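Local structure of galactose-1-phosphate uridylyltransferase (Bacillus cereus, 4QVU) at residues D141-V146 with Y209-K214; L156-R161 with E242-Q247; F169-E174 with Q187-Y192; I193-H198 with A249-K254. The protein probably acts as a UDP-glucose:hexose-1-phosphate uridylyltransferase, and binds zinc within a HIT-like fold. All coordinates share one frame; numbering follows the deposited sequence.

Contact 1. Residues D141-V146 with Y209-K214; sequences DNFQGV and YYLNEK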
# COMPACT_ATOMS: atom_id res chain seq x y z
N ASP A 141 -11.86 -1.07 -6.89
CA ASP A 141 -11.39 0.14 -6.20
C ASP A 141 -10.22 0.83 -6.91
O ASP A 141 -9.95 1.99 -6.58
CB ASP A 141 -11.00 -0.16 -4.75
CG ASP A 141 -12.18 -0.35 -3.81
OD1 ASP A 141 -13.33 -0.46 -4.30
OD2 ASP A 141 -11.95 -0.40 -2.58
N ASN A 142 -9.57 0.19 -7.90
CA ASN A 142 -8.50 0.84 -8.68
C ASN A 142 -9.08 1.86 -9.68
O ASN A 142 -8.31 2.64 -10.27
CB ASN A 142 -7.63 -0.18 -9.45
CG ASN A 142 -6.83 -1.14 -8.60
OD1 ASN A 142 -6.73 -2.33 -8.90
ND2 ASN A 142 -6.24 -0.66 -7.51
N PHE A 143 -10.42 1.87 -9.85
CA PHE A 143 -11.15 2.73 -10.80
C PHE A 143 -12.08 3.74 -10.06
O PHE A 143 -12.70 4.59 -10.71
CB PHE A 143 -11.95 1.85 -11.80
CG PHE A 143 -11.07 0.80 -12.46
CD1 PHE A 143 -10.16 1.16 -13.45
CD2 PHE A 143 -11.10 -0.52 -12.03
CE1 PHE A 143 -9.30 0.20 -14.01
CE2 PHE A 143 -10.23 -1.47 -12.59
CZ PHE A 143 -9.35 -1.10 -13.58
N GLN A 144 -12.14 3.66 -8.71
CA GLN A 144 -12.89 4.59 -7.84
C GLN A 144 -11.95 5.73 -7.44
O GLN A 144 -10.74 5.58 -7.57
CB GLN A 144 -13.46 3.89 -6.58
CG GLN A 144 -14.27 2.61 -6.80
CD GLN A 144 -15.68 2.79 -7.30
OE1 GLN A 144 -16.11 3.86 -7.75
NE2 GLN A 144 -16.45 1.71 -7.25
N GLY A 145 -12.50 6.84 -6.96
CA GLY A 145 -11.67 7.96 -6.51
C GLY A 145 -12.35 9.29 -6.29
O GLY A 145 -13.55 9.37 -5.99
N VAL A 146 -11.53 10.35 -6.38
CA VAL A 146 -11.92 11.75 -6.22
C VAL A 146 -12.45 12.24 -7.56
O VAL A 146 -11.69 12.30 -8.53
CB VAL A 146 -10.72 12.60 -5.71
CG1 VAL A 146 -11.12 14.06 -5.48
CG2 VAL A 146 -10.12 12.00 -4.45
N TYR A 209 -10.46 -0.88 -20.25
CA TYR A 209 -11.05 -2.01 -19.52
C TYR A 209 -12.54 -2.10 -19.79
O TYR A 209 -13.22 -1.07 -19.92
CB TYR A 209 -10.82 -1.87 -17.98
CG TYR A 209 -9.44 -1.42 -17.56
CD1 TYR A 209 -9.07 -0.08 -17.61
CD2 TYR A 209 -8.52 -2.32 -17.01
CE1 TYR A 209 -7.80 0.34 -17.23
CE2 TYR A 209 -7.27 -1.91 -16.58
CZ TYR A 209 -6.90 -0.58 -16.71
OH TYR A 209 -5.67 -0.14 -16.29
N TYR A 210 -13.05 -3.34 -19.88
CA TYR A 210 -14.47 -3.63 -19.99
C TYR A 210 -14.79 -4.40 -18.71
O TYR A 210 -14.48 -5.58 -18.61
CB TYR A 210 -14.88 -4.35 -21.29
CG TYR A 210 -16.37 -4.58 -21.38
CD1 TYR A 210 -17.22 -3.57 -21.83
CD2 TYR A 210 -16.95 -5.77 -20.95
CE1 TYR A 210 -18.60 -3.75 -21.87
CE2 TYR A 210 -18.33 -5.96 -20.98
CZ TYR A 210 -19.15 -4.95 -21.44
OH TYR A 210 -20.51 -5.13 -21.47
N LEU A 211 -15.27 -3.66 -17.69
CA LEU A 211 -15.53 -4.15 -16.34
C LEU A 211 -16.92 -3.75 -15.88
O LEU A 211 -17.31 -2.60 -16.09
CB LEU A 211 -14.46 -3.56 -15.39
CG LEU A 211 -14.51 -3.94 -13.90
CD1 LEU A 211 -14.17 -5.42 -13.68
CD2 LEU A 211 -13.55 -3.10 -13.09
N ASN A 212 -17.67 -4.68 -15.25
CA ASN A 212 -19.03 -4.48 -14.70
C ASN A 212 -19.95 -3.74 -15.72
O ASN A 212 -20.68 -2.81 -15.35
CB ASN A 212 -18.98 -3.70 -13.36
CG ASN A 212 -18.14 -4.32 -12.27
OD1 ASN A 212 -17.46 -3.62 -11.51
ND2 ASN A 212 -18.17 -5.64 -12.14
N GLU A 213 -19.86 -4.15 -17.01
CA GLU A 213 -20.61 -3.63 -18.16
C GLU A 213 -20.35 -2.11 -18.38
O GLU A 213 -21.22 -1.40 -18.88
CB GLU A 213 -22.11 -3.92 -18.01
CG GLU A 213 -22.45 -5.40 -18.06
CD GLU A 213 -23.91 -5.73 -17.83
OE1 GLU A 213 -24.77 -5.27 -18.62
OE2 GLU A 213 -24.20 -6.50 -16.88
N LYS A 214 -19.12 -1.65 -18.04
CA LYS A 214 -18.66 -0.26 -18.21
C LYS A 214 -17.39 -0.21 -19.04
O LYS A 214 -16.58 -1.14 -18.96
CB LYS A 214 -18.37 0.43 -16.85
CG LYS A 214 -19.51 0.50 -15.86
CD LYS A 214 -18.92 0.82 -14.50
CE LYS A 214 -19.89 0.65 -13.37
NZ LYS A 214 -19.22 0.79 -12.06

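Contact 2. Residues L156-R161 with E242-Q247; sequences LNISDR and EDVKIQ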
# COMPACT_ATOMS: atom_id res chain seq x y z
N LEU A 156 -15.20 11.26 -14.48
CA LEU A 156 -13.76 11.46 -14.47
C LEU A 156 -13.32 11.59 -13.02
O LEU A 156 -13.80 12.47 -12.31
CB LEU A 156 -13.33 12.67 -15.32
CG LEU A 156 -11.86 13.17 -15.16
CD1 LEU A 156 -10.83 12.11 -15.55
CD2 LEU A 156 -11.63 14.39 -15.98
N ASN A 157 -12.42 10.72 -12.59
CA ASN A 157 -11.91 10.77 -11.23
C ASN A 157 -10.40 10.54 -11.22
O ASN A 157 -9.82 10.18 -12.24
CB ASN A 157 -12.63 9.74 -10.32
CG ASN A 157 -12.32 8.28 -10.58
OD1 ASN A 157 -11.17 7.83 -10.50
ND2 ASN A 157 -13.35 7.47 -10.81
N ILE A 158 -9.78 10.74 -10.04
CA ILE A 158 -8.37 10.48 -9.74
C ILE A 158 -8.35 9.34 -8.72
O ILE A 158 -9.02 9.44 -7.70
CB ILE A 158 -7.59 11.74 -9.24
CG1 ILE A 158 -7.92 12.99 -10.09
CG2 ILE A 158 -6.07 11.45 -9.18
CD1 ILE A 158 -7.50 14.28 -9.50
N SER A 159 -7.61 8.26 -9.01
CA SER A 159 -7.51 7.10 -8.11
C SER A 159 -6.96 7.44 -6.70
O SER A 159 -5.86 7.99 -6.58
CB SER A 159 -6.60 6.04 -8.72
OG SER A 159 -7.27 5.28 -9.71
N ASP A 160 -7.73 7.07 -5.64
CA ASP A 160 -7.33 7.17 -4.23
C ASP A 160 -6.66 5.83 -3.82
O ASP A 160 -5.99 5.76 -2.78
CB ASP A 160 -8.52 7.52 -3.32
CG ASP A 160 -9.70 6.56 -3.40
OD1 ASP A 160 -9.93 5.99 -4.48
OD2 ASP A 160 -10.40 6.40 -2.38
N ARG A 161 -6.84 4.79 -4.66
CA ARG A 161 -6.24 3.45 -4.54
C ARG A 161 -5.68 3.06 -5.94
O ARG A 161 -6.18 2.12 -6.57
CB ARG A 161 -7.25 2.41 -4.00
N GLU A 242 -6.11 16.80 -4.26
CA GLU A 242 -7.09 17.89 -4.31
C GLU A 242 -6.57 19.01 -5.20
O GLU A 242 -7.38 19.72 -5.82
CB GLU A 242 -7.38 18.41 -2.89
CG GLU A 242 -8.77 19.02 -2.75
CD GLU A 242 -9.96 18.08 -2.71
OE1 GLU A 242 -9.85 16.98 -2.12
OE2 GLU A 242 -11.04 18.49 -3.18
N ASP A 243 -5.23 19.17 -5.29
CA ASP A 243 -4.62 20.21 -6.13
C ASP A 243 -4.68 19.79 -7.60
O ASP A 243 -4.98 20.63 -8.45
CB ASP A 243 -3.17 20.51 -5.70
CG ASP A 243 -3.07 21.29 -4.41
OD1 ASP A 243 -3.98 22.11 -4.13
OD2 ASP A 243 -2.05 21.14 -3.71
N VAL A 244 -4.47 18.48 -7.88
CA VAL A 244 -4.56 17.89 -9.23
C VAL A 244 -6.02 18.02 -9.70
O VAL A 244 -6.26 18.45 -10.83
CB VAL A 244 -4.07 16.42 -9.24
CG1 VAL A 244 -4.15 15.82 -10.63
CG2 VAL A 244 -2.65 16.31 -8.69
N LYS A 245 -6.98 17.72 -8.80
CA LYS A 245 -8.42 17.82 -9.04
C LYS A 245 -8.80 19.22 -9.51
O LYS A 245 -9.51 19.34 -10.51
CB LYS A 245 -9.18 17.46 -7.75
CG LYS A 245 -10.69 17.66 -7.82
CD LYS A 245 -11.24 17.74 -6.42
CE LYS A 245 -12.68 18.12 -6.38
NZ LYS A 245 -13.13 18.34 -4.98
N ILE A 246 -8.32 20.27 -8.81
CA ILE A 246 -8.60 21.68 -9.12
C ILE A 246 -8.01 22.06 -10.48
O ILE A 246 -8.74 22.62 -11.30
CB ILE A 246 -8.08 22.64 -7.99
CG1 ILE A 246 -8.93 22.53 -6.70
CG2 ILE A 246 -8.04 24.10 -8.46
CD1 ILE A 246 -8.28 23.17 -5.38
N GLN A 247 -6.71 21.76 -10.73
CA GLN A 247 -6.09 22.20 -11.98
C GLN A 247 -6.56 21.36 -13.18
O GLN A 247 -6.63 21.93 -14.28
CB GLN A 247 -4.56 22.27 -11.92
CG GLN A 247 -3.81 21.06 -11.44
CD GLN A 247 -2.33 21.33 -11.48
OE1 GLN A 247 -1.58 20.74 -12.27
NE2 GLN A 247 -1.87 22.28 -10.67

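Contact 3. Residues F169-E174 with Q187-Y192; sequences FNIIIE and QQTVRY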
# COMPACT_ATOMS: atom_id res chain seq x y z
N PHE A 169 -5.86 8.67 -13.79
CA PHE A 169 -7.13 9.32 -14.13
C PHE A 169 -8.05 8.29 -14.76
O PHE A 169 -7.70 7.69 -15.78
CB PHE A 169 -6.92 10.53 -15.06
CG PHE A 169 -5.94 11.57 -14.57
CD1 PHE A 169 -6.30 12.48 -13.58
CD2 PHE A 169 -4.67 11.66 -15.12
CE1 PHE A 169 -5.39 13.45 -13.14
CE2 PHE A 169 -3.77 12.64 -14.69
CZ PHE A 169 -4.14 13.54 -13.71
N ASN A 170 -9.21 8.05 -14.14
CA ASN A 170 -10.19 7.07 -14.60
C ASN A 170 -11.36 7.78 -15.23
O ASN A 170 -11.99 8.64 -14.61
CB ASN A 170 -10.64 6.18 -13.44
CG ASN A 170 -9.49 5.54 -12.71
OD1 ASN A 170 -8.75 4.70 -13.25
ND2 ASN A 170 -9.26 5.96 -11.48
N ILE A 171 -11.63 7.43 -16.49
CA ILE A 171 -12.74 7.96 -17.27
C ILE A 171 -13.69 6.79 -17.51
O ILE A 171 -13.31 5.83 -18.18
CB ILE A 171 -12.25 8.64 -18.58
CG1 ILE A 171 -11.04 9.56 -18.33
CG2 ILE A 171 -13.40 9.39 -19.22
CD1 ILE A 171 -10.39 10.10 -19.56
N ILE A 172 -14.89 6.85 -16.91
CA ILE A 172 -15.87 5.75 -16.98
C ILE A 172 -17.15 6.20 -17.69
O ILE A 172 -17.68 7.27 -17.38
CB ILE A 172 -16.21 5.20 -15.53
CG1 ILE A 172 -14.96 4.95 -14.64
CG2 ILE A 172 -17.12 3.97 -15.57
CD1 ILE A 172 -14.63 6.05 -13.68
N ILE A 173 -17.65 5.37 -18.62
CA ILE A 173 -18.95 5.50 -19.30
C ILE A 173 -19.73 4.22 -19.01
O ILE A 173 -19.13 3.16 -18.85
CB ILE A 173 -18.91 5.85 -20.83
CG1 ILE A 173 -18.14 4.79 -21.66
CG2 ILE A 173 -18.40 7.27 -21.05
CD1 ILE A 173 -18.29 4.90 -23.17
N GLU A 174 -21.06 4.32 -18.89
CA GLU A 174 -21.91 3.18 -18.56
C GLU A 174 -22.62 2.65 -19.82
O GLU A 174 -23.07 1.49 -19.81
CB GLU A 174 -22.93 3.59 -17.48
CG GLU A 174 -23.37 2.44 -16.59
CD GLU A 174 -24.02 2.90 -15.29
OE1 GLU A 174 -23.28 3.37 -14.40
OE2 GLU A 174 -25.26 2.78 -15.17
N GLN A 187 -8.85 13.18 -24.53
CA GLN A 187 -8.10 14.26 -25.17
C GLN A 187 -7.78 15.38 -24.18
O GLN A 187 -6.63 15.79 -24.13
CB GLN A 187 -8.85 14.82 -26.38
CG GLN A 187 -7.96 15.75 -27.20
CD GLN A 187 -8.62 16.27 -28.45
OE1 GLN A 187 -9.76 16.74 -28.43
NE2 GLN A 187 -7.87 16.26 -29.53
N GLN A 188 -8.76 15.84 -23.37
CA GLN A 188 -8.53 16.92 -22.40
C GLN A 188 -7.58 16.48 -21.29
O GLN A 188 -6.67 17.24 -20.95
CB GLN A 188 -9.84 17.45 -21.80
CG GLN A 188 -10.76 18.16 -22.80
CD GLN A 188 -10.04 19.25 -23.58
OE1 GLN A 188 -9.63 19.05 -24.73
NE2 GLN A 188 -9.83 20.40 -22.95
N THR A 189 -7.76 15.25 -20.75
CA THR A 189 -6.90 14.74 -19.69
C THR A 189 -5.47 14.62 -20.23
O THR A 189 -4.55 15.02 -19.53
CB THR A 189 -7.43 13.41 -19.11
OG1 THR A 189 -8.81 13.55 -18.75
CG2 THR A 189 -6.62 12.94 -17.90
N VAL A 190 -5.29 14.13 -21.47
CA VAL A 190 -3.98 14.00 -22.13
C VAL A 190 -3.35 15.40 -22.28
O VAL A 190 -2.20 15.59 -21.89
CB VAL A 190 -4.08 13.25 -23.49
CG1 VAL A 190 -2.88 13.52 -24.40
CG2 VAL A 190 -4.27 11.75 -23.27
N ARG A 191 -4.13 16.38 -22.80
CA ARG A 191 -3.71 17.77 -22.98
C ARG A 191 -3.20 18.36 -21.67
O ARG A 191 -2.17 19.02 -21.67
CB ARG A 191 -4.85 18.64 -23.55
CG ARG A 191 -5.00 18.49 -25.05
CD ARG A 191 -6.26 19.14 -25.57
NE ARG A 191 -6.25 19.18 -27.04
CZ ARG A 191 -7.31 19.45 -27.80
NH1 ARG A 191 -8.50 19.65 -27.24
NH2 ARG A 191 -7.19 19.48 -29.12
N TYR A 192 -3.90 18.08 -20.54
CA TYR A 192 -3.51 18.54 -19.21
C TYR A 192 -2.17 17.92 -18.79
O TYR A 192 -1.32 18.63 -18.28
CB TYR A 192 -4.60 18.22 -18.17
CG TYR A 192 -4.13 18.30 -16.73
CD1 TYR A 192 -3.91 19.52 -16.11
CD2 TYR A 192 -3.90 17.14 -15.99
CE1 TYR A 192 -3.46 19.60 -14.79
CE2 TYR A 192 -3.44 17.20 -14.68
CZ TYR A 192 -3.22 18.43 -14.08
OH TYR A 192 -2.77 18.48 -12.79

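Contact 4. Residues I193-H198 with A249-K254; sequences ILTDFH and AAYFTK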
# COMPACT_ATOMS: atom_id res chain seq x y z
N ILE A 193 -2.00 16.59 -19.01
CA ILE A 193 -0.78 15.87 -18.63
C ILE A 193 0.42 16.44 -19.40
O ILE A 193 1.45 16.74 -18.78
CB ILE A 193 -0.91 14.33 -18.85
CG1 ILE A 193 -1.98 13.74 -17.91
CG2 ILE A 193 0.45 13.63 -18.65
CD1 ILE A 193 -2.32 12.31 -18.14
N LEU A 194 0.26 16.67 -20.71
CA LEU A 194 1.34 17.18 -21.54
C LEU A 194 1.64 18.66 -21.28
O LEU A 194 2.75 19.10 -21.58
CB LEU A 194 1.02 17.00 -23.03
CG LEU A 194 0.87 15.57 -23.54
CD1 LEU A 194 0.51 15.56 -24.99
CD2 LEU A 194 2.14 14.76 -23.32
N THR A 195 0.68 19.43 -20.70
CA THR A 195 0.84 20.87 -20.51
C THR A 195 1.06 21.29 -19.04
O THR A 195 2.06 21.97 -18.79
CB THR A 195 -0.40 21.60 -21.06
OG1 THR A 195 -0.60 21.21 -22.42
CG2 THR A 195 -0.30 23.12 -20.97
N ASP A 196 0.13 20.99 -18.10
CA ASP A 196 0.21 21.53 -16.74
C ASP A 196 0.68 20.55 -15.67
O ASP A 196 1.37 21.00 -14.77
CB ASP A 196 -1.13 22.10 -16.31
CG ASP A 196 -1.46 23.40 -17.02
OD1 ASP A 196 -0.61 24.32 -17.00
OD2 ASP A 196 -2.56 23.51 -17.57
N PHE A 197 0.30 19.26 -15.73
CA PHE A 197 0.75 18.28 -14.74
C PHE A 197 2.28 18.24 -14.71
O PHE A 197 2.89 17.99 -15.75
CB PHE A 197 0.16 16.89 -15.05
CG PHE A 197 0.41 15.83 -14.00
CD1 PHE A 197 -0.37 15.77 -12.85
CD2 PHE A 197 1.38 14.85 -14.19
CE1 PHE A 197 -0.16 14.76 -11.89
CE2 PHE A 197 1.59 13.85 -13.24
CZ PHE A 197 0.82 13.81 -12.10
N HIS A 198 2.89 18.58 -13.54
CA HIS A 198 4.35 18.63 -13.31
C HIS A 198 5.04 19.61 -14.30
O HIS A 198 6.22 19.42 -14.64
CB HIS A 198 4.98 17.22 -13.42
CG HIS A 198 4.76 16.33 -12.24
ND1 HIS A 198 5.83 15.70 -11.61
CD2 HIS A 198 3.62 16.03 -11.57
CE1 HIS A 198 5.30 15.01 -10.61
NE2 HIS A 198 3.97 15.17 -10.55
N ALA A 249 -9.73 20.21 -13.42
CA ALA A 249 -11.10 20.70 -13.58
C ALA A 249 -11.16 21.98 -14.45
O ALA A 249 -12.17 22.24 -15.10
CB ALA A 249 -11.72 20.97 -12.23
N ALA A 250 -10.05 22.75 -14.49
CA ALA A 250 -9.90 23.98 -15.27
C ALA A 250 -9.85 23.69 -16.78
O ALA A 250 -9.93 24.63 -17.57
CB ALA A 250 -8.63 24.71 -14.85
N TYR A 251 -9.74 22.40 -17.19
CA TYR A 251 -9.74 21.96 -18.59
C TYR A 251 -11.17 21.58 -19.07
O TYR A 251 -11.37 21.29 -20.25
CB TYR A 251 -8.79 20.76 -18.78
CG TYR A 251 -7.37 21.18 -19.03
CD1 TYR A 251 -6.57 21.68 -18.00
CD2 TYR A 251 -6.80 21.07 -20.30
CE1 TYR A 251 -5.26 22.09 -18.24
CE2 TYR A 251 -5.50 21.48 -20.55
CZ TYR A 251 -4.73 21.99 -19.52
OH TYR A 251 -3.44 22.39 -19.75
N PHE A 252 -12.14 21.60 -18.14
CA PHE A 252 -13.54 21.27 -18.42
C PHE A 252 -14.43 22.48 -18.05
O PHE A 252 -15.66 22.35 -17.99
CB PHE A 252 -13.95 20.00 -17.66
CG PHE A 252 -13.15 18.77 -18.05
CD1 PHE A 252 -11.95 18.47 -17.39
CD2 PHE A 252 -13.57 17.94 -19.08
CE1 PHE A 252 -11.19 17.37 -17.78
CE2 PHE A 252 -12.82 16.82 -19.45
CZ PHE A 252 -11.63 16.54 -18.80
N THR A 253 -13.80 23.66 -17.87
CA THR A 253 -14.49 24.91 -17.55
C THR A 253 -15.21 25.43 -18.82
O THR A 253 -16.15 26.23 -18.70
CB THR A 253 -13.51 25.95 -16.96
OG1 THR A 253 -14.25 27.03 -16.40
CG2 THR A 253 -12.49 26.49 -17.98
N LYS A 254 -14.79 24.97 -20.02
CA LYS A 254 -15.36 25.35 -21.31
C LYS A 254 -16.03 24.14 -21.98
O LYS A 254 -17.21 23.89 -21.76
CB LYS A 254 -14.28 25.93 -22.23

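Contact 1. Residues D141-V146 with Y209-K214
Phe143 meets Tyr209 and Leu211 in a buried, wholly apolar contact between the loop that leads into strand 145-150 and the end of strand 203-211. Its centre is an edge-to-face (T-shaped) aromatic pair in which the edge of the Phe143 ring is directed at the face of the Tyr209 ring. The centroids of Phe143 and Tyr209 lie 4.7 Å apart, with the planes turned 65° from each other. Phe143 CE1 stands 3.5 Å above the Tyr209 plane, over the middle of the ring. Phe143 CZ follows it onto the same face, 3.7 Å from Tyr209 CD2. Leu211, two residues further along the strand, puts a single methyl group beside the other part of the phenyl ring: its CD2 is 3.7 Å from Phe143 CD2. With CG of Leu211 anti to the backbone N, the chi1 of -179° carries the CD2 branch to Phe143. Phe143 thus packs on two side chains, Tyr209 and Leu211, of alternate residues of the strand. It also packs on Ile216 and Lys218 of strand 214-222. The phenol end of Tyr209 serves another purpose, since its OH is hydrogen-bonded to Gly231 O of the third subunit. Beyond Leu211 the chain reverses through a type I' turn to Lys214, with Lys214 N bonded to Leu211 O at 2.8 Å and Leu211 N to Lys214 O at 3.1 Å. This is a two-residue beta hairpin of strands 203-211 and 214-222 in the antiparallel sheet of the HIT-like fold, with the loop before strand 145-150 packed on the hairpin near its turn, through Phe143.

Contact 2. Residues L156-R161 with E242-Q247
Ile158 reaches from strand 154-159 to helix 241-249, where Val244 and Lys245 receive the end of its side chain. CB leaves the strand in the direction of the helix, and CG2 branches off beside the carbonyl carbon. CG1 takes the other branch, anti to the carbonyl carbon (chi1 -44°), and the nearly extended step beyond it carries CD1 all the way to the helix backbone. That terminal methyl does the touching. It lies 3.5 Å from Lys245 N and 3.7 Å from Lys245 CA, so the helix meets it partly with main chain. It also approaches Val244 CG1 at 3.9 Å, while Lys245 CB stands 4.0 Å from the same CD1. One methyl group is therefore set against the helix surface at two consecutive residues. In the HIT-like fold this places the C-terminal helix on one face of the antiparallel sheet, near the edge strand 145-150 and its neighbour 154-159. Phe169 of the adjacent strand 169-173 packs on both Ile158 and Val244, which continues the apolar packing. Lys245 turns from hydrophobic to polar along its length. Its aliphatic base borders Ile158, but the extended chain then runs on past Ile158, and NZ forms a salt bridge with Glu242 OE2 at 2.8 Å, one turn earlier in the helix. The ammonium group meets that oxygen nearly along its C-O axis. The helix also borders the second subunit: Glu242 OE1 makes a weak hydrogen bond to Ile147 N of the second subunit, and Lys245 packs on Lys245 of that subunit.

Contact 3. Residues F169-E174 with Q187-Y192
Phe169 and Ile171 pack from strand 169-173 onto Thr189 and Tyr192 of helix 179-195 in a buried contact. Among the van der Waals contacts of Thr189, its methyl is central: CG2 lies 3.6 Å from Phe169 CD2 and reaches the Phe169 ring obliquely. The Thr189 chi1 of -51° sets CG2 anti to the backbone N, facing Phe169, and OG1 beside that N, where it is hydrogen-bonded to Tyr185 O. Ile171 passes Thr189 in the opposite direction, its CD1 coming 3.9 Å from Thr189 OG1. The aromatic contact is lighter, Phe169 CZ meeting the ring edge of Tyr192 at CE2, 3.9 Å away, with the two side chains crossing at about a right angle. The axes of strand 169-173 and of helix residues 187-192 run 169° apart in direction and approach to 10.5 Å, so the helix doubles back antiparallel along the strand that precedes it. This is the strand-to-helix unit of the HIT-like C-terminal domain, and the zinc ligands Cys178 and Glu181 lie between the two segments in sequence. A separate set of polar bonds involves Gln188 and Arg191. Arg191 NH1 donates to Gln188 OE1 at 2.8 Å, close to the guanidinium plane and in the carbonyl plane of the amide. Gln187 CD lies over one guanidinium face, while Arg191 NE bonds Ala75 O.

Contact 4. Residues I193-H198 with A249-K254
Thr195 and Asp196, where helix 179-195 ends, meet the phenol of Tyr251 in a surface contact of the HIT-like domain. It ties the helix terminus to a type I beta turn, Ala249 to Phe252, at the end of helix 241-249. Thr195 comes first and offers carbon: its CB and its methyl CG2 each lie 3.4 Å from Tyr251 OH. The hydroxyl of Thr195 points elsewhere and is hydrogen-bonded to Arg191 O, one turn back along the helix. Asp196 follows with the polar link. Its CG is anti to the carbonyl carbon (chi1 -73°), which turns the carboxylate toward the incoming tyrosine. Phe197, next in sequence, packs on Tyr192. Tyr251 itself is held at its backbone as well, its carbonyl O accepting a bond from Gln188 NE2. At the surface, one phenol joins the helix end to the turn. Tyr251 OH donates to Asp196 OD2 at 2.6 Å, approaching from above the carboxylate plane, 47° out of it. Carboxylate and ring planes stand 74° apart, and Asp196 OD2 lies at the ring edge, in the plane of the Tyr251 ring.

From the N terminus, residues 141-146 open contact 1, 156-161 contact 2 and 169-174 contact 3. Contact 3 closes first, at 187-192, nested within the loops of contacts 1 and 2. Contact 4 opens directly after it, at 193-198. Contact 1 closes at 209-214, crossing contacts 2 and 4. Contact 2 closes at 242-247 and contact 4 last, at 249-254, so these two cross as well. Contact 1 packs the loop before strand 145-150 on hairpin strand 203-211, contacts 2 and 3 join the sheet to helices 241-249 and 179-195, and contact 4 joins the two helix ends. Hydrogen bonds link contacts 1 and 2 (backbone, Val146 O to Ile158 N) and contacts 3 and 2 (Tyr192 OH with Gln247 OE1).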